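Local coordinates for M152 protein (Murid herpesvirus 1, PDB 4G59) that is an MHC class I-like viral glycoprotein that probably helps the virus evade immunity by binding RAE-1 ligands of NKG2D and blocking MHC class I transport, at residues Val15-Asp20 and Ser254-Tyr259; Leu21-Ile26 and Ile39-Ser44; Arg173-Met178 and Thr203-Ala208. One frame throughout, in Å; residues are numbered along the deposited sequence.

Interaction 1. Residues Val15-Asp20 and Ser254-Tyr259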
# COMPACT_ATOMS: atom_id res chain seq x y z
N VAL B 15 -19.46 -19.61 -1.41
CA VAL B 15 -18.54 -19.92 -2.50
C VAL B 15 -17.27 -20.58 -1.97
O VAL B 15 -16.62 -20.05 -1.07
CB VAL B 15 -18.15 -18.68 -3.30
CG1 VAL B 15 -17.22 -19.06 -4.44
CG2 VAL B 15 -19.38 -17.93 -3.82
N ASP B 16 -16.94 -21.74 -2.50
CA ASP B 16 -15.71 -22.41 -2.11
C ASP B 16 -14.58 -21.87 -2.97
O ASP B 16 -14.52 -22.13 -4.16
CB ASP B 16 -15.85 -23.92 -2.31
CG ASP B 16 -14.59 -24.68 -1.92
OD1 ASP B 16 -13.81 -24.20 -1.06
OD2 ASP B 16 -14.40 -25.78 -2.47
N ILE B 17 -13.68 -21.11 -2.36
CA ILE B 17 -12.61 -20.46 -3.10
C ILE B 17 -11.31 -21.26 -3.15
O ILE B 17 -10.31 -20.77 -3.64
CB ILE B 17 -12.27 -19.13 -2.44
CG1 ILE B 17 -11.91 -19.38 -0.98
CG2 ILE B 17 -13.45 -18.17 -2.55
CD1 ILE B 17 -11.20 -18.23 -0.36
N CYS B 18 -11.33 -22.49 -2.65
CA CYS B 18 -10.10 -23.27 -2.51
C CYS B 18 -9.80 -24.21 -3.66
O CYS B 18 -8.79 -24.92 -3.63
CB CYS B 18 -10.13 -24.04 -1.19
SG CYS B 18 -10.00 -22.97 0.22
N GLN B 19 -10.66 -24.21 -4.67
CA GLN B 19 -10.37 -24.99 -5.88
C GLN B 19 -9.50 -24.21 -6.84
O GLN B 19 -9.50 -22.97 -6.84
CB GLN B 19 -11.64 -25.42 -6.60
CG GLN B 19 -12.14 -26.77 -6.16
CD GLN B 19 -13.19 -26.67 -5.10
OE1 GLN B 19 -14.30 -26.20 -5.36
NE2 GLN B 19 -12.85 -27.10 -3.89
N ASP B 20 -8.78 -24.95 -7.69
CA ASP B 20 -7.83 -24.37 -8.63
C ASP B 20 -6.90 -23.44 -7.89
O ASP B 20 -6.79 -22.26 -8.23
CB ASP B 20 -8.55 -23.63 -9.77
CG ASP B 20 -9.27 -24.59 -10.69
OD1 ASP B 20 -9.49 -25.74 -10.28
OD2 ASP B 20 -9.61 -24.19 -11.82
N SER B 254 -17.59 -10.39 0.32
CA SER B 254 -16.58 -11.42 0.51
C SER B 254 -16.62 -12.41 -0.64
O SER B 254 -17.70 -12.73 -1.15
CB SER B 254 -16.86 -12.16 1.82
OG SER B 254 -16.13 -13.37 1.87
N PRO B 255 -15.45 -12.88 -1.07
CA PRO B 255 -15.44 -13.82 -2.20
C PRO B 255 -16.18 -15.11 -1.83
O PRO B 255 -16.57 -15.85 -2.73
CB PRO B 255 -13.95 -14.12 -2.42
CG PRO B 255 -13.20 -13.04 -1.68
CD PRO B 255 -14.09 -12.52 -0.61
N THR B 256 -16.36 -15.38 -0.54
CA THR B 256 -17.09 -16.58 -0.14
C THR B 256 -18.60 -16.45 -0.31
O THR B 256 -19.34 -17.41 -0.07
CB THR B 256 -16.76 -17.00 1.28
OG1 THR B 256 -17.17 -15.96 2.18
CG2 THR B 256 -15.29 -17.22 1.41
N GLY B 257 -19.07 -15.28 -0.73
CA GLY B 257 -20.44 -15.17 -1.20
C GLY B 257 -21.43 -14.45 -0.32
O GLY B 257 -22.59 -14.29 -0.69
N TRP B 258 -20.98 -14.00 0.84
CA TRP B 258 -21.80 -13.15 1.67
C TRP B 258 -21.44 -11.68 1.47
O TRP B 258 -20.33 -11.37 1.03
CB TRP B 258 -21.66 -13.56 3.13
CG TRP B 258 -20.28 -13.36 3.70
CD1 TRP B 258 -19.29 -14.31 3.82
CD2 TRP B 258 -19.75 -12.15 4.27
NE1 TRP B 258 -18.19 -13.75 4.43
CE2 TRP B 258 -18.44 -12.44 4.72
CE3 TRP B 258 -20.26 -10.86 4.46
CZ2 TRP B 258 -17.63 -11.47 5.33
CZ3 TRP B 258 -19.46 -9.90 5.06
CH2 TRP B 258 -18.16 -10.21 5.49
N TYR B 259 -22.37 -10.77 1.78
CA TYR B 259 -22.03 -9.36 1.86
C TYR B 259 -22.82 -8.71 2.98
O TYR B 259 -23.90 -9.20 3.33
CB TYR B 259 -22.24 -8.63 0.53
CG TYR B 259 -23.66 -8.54 0.05
CD1 TYR B 259 -24.46 -7.44 0.35
CD2 TYR B 259 -24.21 -9.55 -0.74
CE1 TYR B 259 -25.76 -7.35 -0.11
CE2 TYR B 259 -25.51 -9.46 -1.21
CZ TYR B 259 -26.28 -8.37 -0.89
OH TYR B 259 -27.57 -8.29 -1.35
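Val15 and Thr256 carry the polar part of this contact. The backbone N of Val15 gives its hydrogen to Thr256 O at 2.6 Å, a short bond that is almost straight at the hydrogen (174°). The donor does not arrive in the plane of the peptide group but stands above it, 48° out of the carbonyl plane and not on a lone pair. It is a single backbone bond, with no second one beside it between the two segments.

The apolar contacts lie next to this bond. Val15 turns its side chain to the turn, and its CB sits 3.3 Å from Pro255 O, with both methyls packed round the same carbonyl. Two residues further on, Ile17 reaches the proline ring obliquely with its branch methyl, CG2 to Pro255 CB being 4.1 Å. With chi1 at 56° the longer arm of Ile17 lies between its own N and C, and it goes on to pack against Leu207 and the helix 161-178.

Within the turn the polar groups form a chain. Ser254 OG donates to Thr256 OG1 at 2.8 Å, and Thr256 OG1 is in turn hydrogen-bonded to Asp179, whose other carboxylate oxygen holds Trp258 NE1. Ser254 CB lies over one face of the indole, toward its rim. Gly257 N bonds back to Ser254 O at 2.9 Å, and Ser254 N to Trp258 O at 3.0 Å; Gly257 has a positive phi.

That pattern is the 3:5 beta hairpin with a type I turn and a G1 bulge, here joining strands 250-253 and 258-264 of the second, sheet-built domain, to which strand 5-11 also belongs, with the linker to the MHC-like platform laid against its end.

Interaction 2. Residues Leu21-Ile26 and Ile39-Ser44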
# COMPACT_ATOMS: atom_id res chain seq x y z
N LEU B 21 -6.25 -23.99 -6.86
CA LEU B 21 -5.48 -23.20 -5.93
C LEU B 21 -4.33 -22.53 -6.69
O LEU B 21 -3.67 -23.16 -7.53
CB LEU B 21 -4.98 -24.05 -4.75
CG LEU B 21 -4.33 -23.30 -3.58
CD1 LEU B 21 -4.62 -23.94 -2.26
CD2 LEU B 21 -2.83 -23.22 -3.76
N THR B 22 -4.15 -21.24 -6.42
CA THR B 22 -3.13 -20.45 -7.08
C THR B 22 -2.49 -19.50 -6.08
O THR B 22 -3.10 -18.52 -5.65
CB THR B 22 -3.71 -19.67 -8.27
OG1 THR B 22 -4.46 -20.57 -9.11
CG2 THR B 22 -2.59 -19.05 -9.09
N ALA B 23 -1.26 -19.83 -5.69
CA ALA B 23 -0.51 -19.04 -4.71
C ALA B 23 0.33 -17.98 -5.41
O ALA B 23 1.05 -18.30 -6.36
CB ALA B 23 0.40 -19.94 -3.89
N THR B 24 0.26 -16.74 -4.93
CA THR B 24 1.09 -15.67 -5.46
C THR B 24 2.21 -15.33 -4.48
O THR B 24 1.93 -14.91 -3.34
CB THR B 24 0.27 -14.42 -5.76
OG1 THR B 24 -0.65 -14.70 -6.81
CG2 THR B 24 1.16 -13.28 -6.22
N PHE B 25 3.47 -15.52 -4.90
CA PHE B 25 4.62 -15.19 -4.05
C PHE B 25 5.15 -13.84 -4.49
O PHE B 25 5.59 -13.70 -5.65
CB PHE B 25 5.72 -16.24 -4.17
CG PHE B 25 5.33 -17.60 -3.66
CD1 PHE B 25 5.74 -18.03 -2.41
CD2 PHE B 25 4.55 -18.47 -4.43
CE1 PHE B 25 5.38 -19.28 -1.93
CE2 PHE B 25 4.19 -19.73 -3.94
CZ PHE B 25 4.61 -20.12 -2.68
N ILE B 26 5.12 -12.85 -3.60
CA ILE B 26 5.58 -11.52 -3.99
C ILE B 26 6.84 -11.09 -3.26
O ILE B 26 6.95 -11.25 -2.04
CB ILE B 26 4.49 -10.45 -3.83
CG1 ILE B 26 3.36 -10.68 -4.84
CG2 ILE B 26 5.04 -9.07 -4.10
CD1 ILE B 26 2.10 -9.94 -4.52
N ILE B 39 2.83 -14.04 0.69
CA ILE B 39 2.10 -15.04 -0.10
C ILE B 39 0.59 -14.80 0.04
O ILE B 39 0.12 -14.44 1.14
CB ILE B 39 2.39 -16.45 0.38
CG1 ILE B 39 3.89 -16.71 0.38
CG2 ILE B 39 1.65 -17.46 -0.48
CD1 ILE B 39 4.29 -17.83 1.32
N ASN B 40 -0.15 -14.99 -1.05
CA ASN B 40 -1.60 -14.96 -0.96
C ASN B 40 -2.21 -15.95 -1.94
O ASN B 40 -1.52 -16.45 -2.83
CB ASN B 40 -2.15 -13.54 -1.15
CG ASN B 40 -1.92 -13.01 -2.56
OD1 ASN B 40 -2.76 -13.18 -3.46
ND2 ASN B 40 -0.77 -12.33 -2.77
N LEU B 41 -3.49 -16.25 -1.75
CA LEU B 41 -4.22 -17.15 -2.64
C LEU B 41 -5.10 -16.26 -3.48
O LEU B 41 -5.18 -15.08 -3.18
CB LEU B 41 -5.05 -18.15 -1.81
CG LEU B 41 -4.16 -19.14 -1.06
CD1 LEU B 41 -5.00 -20.12 -0.25
CD2 LEU B 41 -3.31 -19.90 -2.07
N GLU B 42 -5.75 -16.79 -4.50
CA GLU B 42 -6.42 -15.95 -5.49
C GLU B 42 -7.54 -15.05 -4.92
O GLU B 42 -7.71 -13.92 -5.37
CB GLU B 42 -6.93 -16.77 -6.67
CG GLU B 42 -7.34 -15.93 -7.87
CD GLU B 42 -7.96 -16.75 -8.98
OE1 GLU B 42 -7.97 -18.00 -8.86
OE2 GLU B 42 -8.43 -16.16 -9.97
N GLN B 43 -8.30 -15.54 -3.95
CA GLN B 43 -9.33 -14.70 -3.37
C GLN B 43 -9.01 -14.29 -1.91
O GLN B 43 -9.92 -13.89 -1.16
CB GLN B 43 -10.71 -15.36 -3.49
CG GLN B 43 -11.35 -15.27 -4.89
CD GLN B 43 -11.12 -16.50 -5.77
OE1 GLN B 43 -10.54 -17.51 -5.34
NE2 GLN B 43 -11.57 -16.42 -7.02
N SER B 44 -7.74 -14.39 -1.50
CA SER B 44 -7.33 -14.02 -0.13
C SER B 44 -6.48 -12.75 -0.10
O SER B 44 -5.93 -12.33 -1.12
CB SER B 44 -6.56 -15.17 0.55
OG SER B 44 -5.17 -15.14 0.30
O HOH W 1 -6.50 -19.72 -5.21
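The Phe25 ring has Ile39 CG2 over one face, and the longer arm of Ile39 passes over the CD1-CE1 rim on that same face, CG1 coming within 3.6 Å of Phe25 CD1 and Ile39 CD1 within 3.7 Å of Phe25 CE1. Phe73 of helix 68-89 also meets this ring, the two planes inclined at about 55°. The setting is the beta hairpin of strands 22-31 and 34-40 in the eight-stranded floor of the MHC-like platform, and Phe25 and Ile39 face its helices as a non-hydrogen-bonded pair. Both keep chi1 near -60°, which lets the two side chains run alongside each other in the same direction.

Thr24 and Asn40 are the neighbouring hydrogen-bonded pair. Thr24 N meets Asn40 O at 2.8 Å nearly along the C=O axis, and Asn40 N returns to Thr24 O at 3.1 Å. Their side chains lie next to each other on the other face of the sheet.

Beyond Ala23 the strands part. Leu41 then reaches back toward the first strand, its CD2 touching Leu21 CD2 at 3.8 Å and also nearing the Ala23 methyl; Leu21 touches Trp168 and Leu41 touches Cys172 of helix 161-178. Where the backbones no longer pair directly, one water accepts from both segments, 3.0 Å from Thr22 N and 3.1 Å from Glu42 N.

Interaction 3. Residues Arg173-Met178 and Thr203-Ala208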
# COMPACT_ATOMS: atom_id res chain seq x y z
N ARG B 173 -8.59 -23.97 3.36
CA ARG B 173 -9.77 -24.56 3.99
C ARG B 173 -9.99 -24.01 5.41
O ARG B 173 -11.14 -23.81 5.83
CB ARG B 173 -9.66 -26.09 4.03
CG ARG B 173 -9.63 -26.83 2.68
CD ARG B 173 -9.58 -28.34 2.99
NE ARG B 173 -9.19 -29.29 1.94
CZ ARG B 173 -9.69 -29.35 0.71
NH1 ARG B 173 -10.58 -28.45 0.28
NH2 ARG B 173 -9.27 -30.29 -0.11
N LYS B 174 -8.89 -23.74 6.13
CA LYS B 174 -8.98 -23.12 7.46
C LYS B 174 -9.63 -21.73 7.37
O LYS B 174 -10.50 -21.38 8.19
CB LYS B 174 -7.59 -23.04 8.11
CG LYS B 174 -7.57 -22.39 9.48
CD LYS B 174 -8.30 -23.25 10.52
CE LYS B 174 -8.16 -22.66 11.91
NZ LYS B 174 -8.80 -23.55 12.93
N ILE B 175 -9.25 -20.98 6.34
CA ILE B 175 -9.80 -19.65 6.10
C ILE B 175 -11.30 -19.68 5.80
O ILE B 175 -12.09 -18.94 6.41
CB ILE B 175 -9.13 -18.99 4.91
CG1 ILE B 175 -7.66 -18.67 5.22
CG2 ILE B 175 -9.88 -17.73 4.50
CD1 ILE B 175 -6.83 -18.29 3.91
N VAL B 176 -11.67 -20.53 4.84
CA VAL B 176 -13.07 -20.81 4.53
C VAL B 176 -13.82 -21.21 5.80
O VAL B 176 -14.91 -20.71 6.05
CB VAL B 176 -13.17 -21.91 3.45
CG1 VAL B 176 -14.50 -22.64 3.52
CG2 VAL B 176 -12.99 -21.29 2.10
N ALA B 177 -13.19 -22.06 6.61
CA ALA B 177 -13.80 -22.58 7.86
C ALA B 177 -14.04 -21.54 8.93
O ALA B 177 -14.95 -21.69 9.74
CB ALA B 177 -12.94 -23.75 8.46
N MET B 178 -13.20 -20.50 8.98
CA MET B 178 -13.32 -19.52 10.08
C MET B 178 -14.20 -18.39 9.65
O MET B 178 -14.62 -17.58 10.47
CB MET B 178 -11.97 -18.93 10.46
CG MET B 178 -10.92 -19.89 10.93
SD MET B 178 -9.53 -19.01 11.66
CE MET B 178 -9.38 -17.60 10.58
N THR B 203 -11.35 -8.00 11.34
CA THR B 203 -11.58 -9.42 11.14
C THR B 203 -10.27 -10.18 11.27
O THR B 203 -9.19 -9.58 11.19
CB THR B 203 -12.20 -9.65 9.74
OG1 THR B 203 -12.64 -11.01 9.61
CG2 THR B 203 -11.20 -9.28 8.59
N GLN B 204 -10.36 -11.49 11.46
CA GLN B 204 -9.17 -12.35 11.57
C GLN B 204 -9.12 -13.36 10.43
O GLN B 204 -8.44 -14.39 10.51
CB GLN B 204 -9.19 -13.09 12.90
CG GLN B 204 -9.07 -12.18 14.13
CD GLN B 204 -9.16 -12.96 15.44
OE1 GLN B 204 -9.07 -14.19 15.45
NE2 GLN B 204 -9.33 -12.25 16.55
N VAL B 205 -9.86 -13.07 9.37
CA VAL B 205 -10.03 -13.97 8.25
C VAL B 205 -9.56 -13.27 6.99
O VAL B 205 -10.24 -12.38 6.48
CB VAL B 205 -11.49 -14.37 8.12
CG1 VAL B 205 -11.73 -15.21 6.86
CG2 VAL B 205 -11.92 -15.14 9.36
N PRO B 206 -8.39 -13.67 6.48
CA PRO B 206 -7.75 -12.94 5.37
C PRO B 206 -8.37 -13.18 4.00
O PRO B 206 -7.75 -13.82 3.13
CB PRO B 206 -6.31 -13.48 5.38
CG PRO B 206 -6.43 -14.90 6.02
CD PRO B 206 -7.51 -14.72 7.05
N LEU B 207 -9.55 -12.62 3.76
CA LEU B 207 -10.14 -12.72 2.42
C LEU B 207 -9.99 -11.41 1.65
O LEU B 207 -9.79 -10.33 2.25
CB LEU B 207 -11.61 -13.13 2.50
CG LEU B 207 -11.84 -14.56 2.98
CD1 LEU B 207 -13.28 -14.78 3.46
CD2 LEU B 207 -11.47 -15.54 1.84
N ALA B 208 -10.06 -11.49 0.32
CA ALA B 208 -10.00 -10.28 -0.49
C ALA B 208 -11.33 -9.55 -0.49
O ALA B 208 -12.06 -9.57 -1.46
CB ALA B 208 -9.56 -10.57 -1.91
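Ile175 and Val205 mark the closest backbone approach, their CA atoms 6.1 Å apart, where the last turn of helix 161-178 faces a loop bent at Pro206 into an inverse gamma turn, closed by Leu207 N bonding to Val205 O. Val205 O, already used in this way, also bonds the Tyr209 hydroxyl, and Pro206 has a backbone bond to Ser45.

That tight bend presents three successive side chains to one residue of the helix. Ile175 meets them with separate branches. Its branch methyl CG2 lies between two partners, 3.9 Å from Val205 CG1 and 3.8 Å from Leu207 CD2, whereas the end of its longer arm, CD1, comes to the proline ring, 4.0 Å from Pro206 CG. The split follows from chi1 of -68°, which sets CG2 anti to the helix N and CG1 beside it. Ile175 and Leu207 lie alongside each other, pointing opposite ways; against Val205 and Pro206 the isoleucine is set at a slant.

Met178, at the very end of the helix, runs extended about chi2 and then bends at chi3 (-39°), bringing its terminal methyl to the start of the loop. CE packs on Val205 CG2 at 3.7 Å and comes to 3.3 Å from Gln204 O. Val205 therefore has one methyl on Ile175 and the other on Met178. Trp61 also touches Met178.

The side chains meet one another through carbon only, with a few methyls also resting on backbone carbonyls, and the segments share no hydrogen bond. Within this contact, shape probably matters more than directional bonding.

How the interactions relate
The three contacts meet at the junction of the MHC-like platform and the second, sheet-built domain, to which strand 5-11 also belongs. Interactions 1 and 3 have centres about 10 Å apart and share an apolar seam, Ile17 CD1 lying 3.5 Å from Leu207 CD2; the disulfide from Cys18 to Cys172 ties the linker to the helix just before Arg173. Gln43 connects all three: its O probably accepts a hydrogen bond from Ala208 N of interaction 3 at 2.8 Å, and it lies 3.4 Å from Pro255 CG of interaction 1. Along the chain, interaction 1 encloses the other two. An N-linked glycan touches Ala208 and lies about 5 Å from the side chain of Pro255.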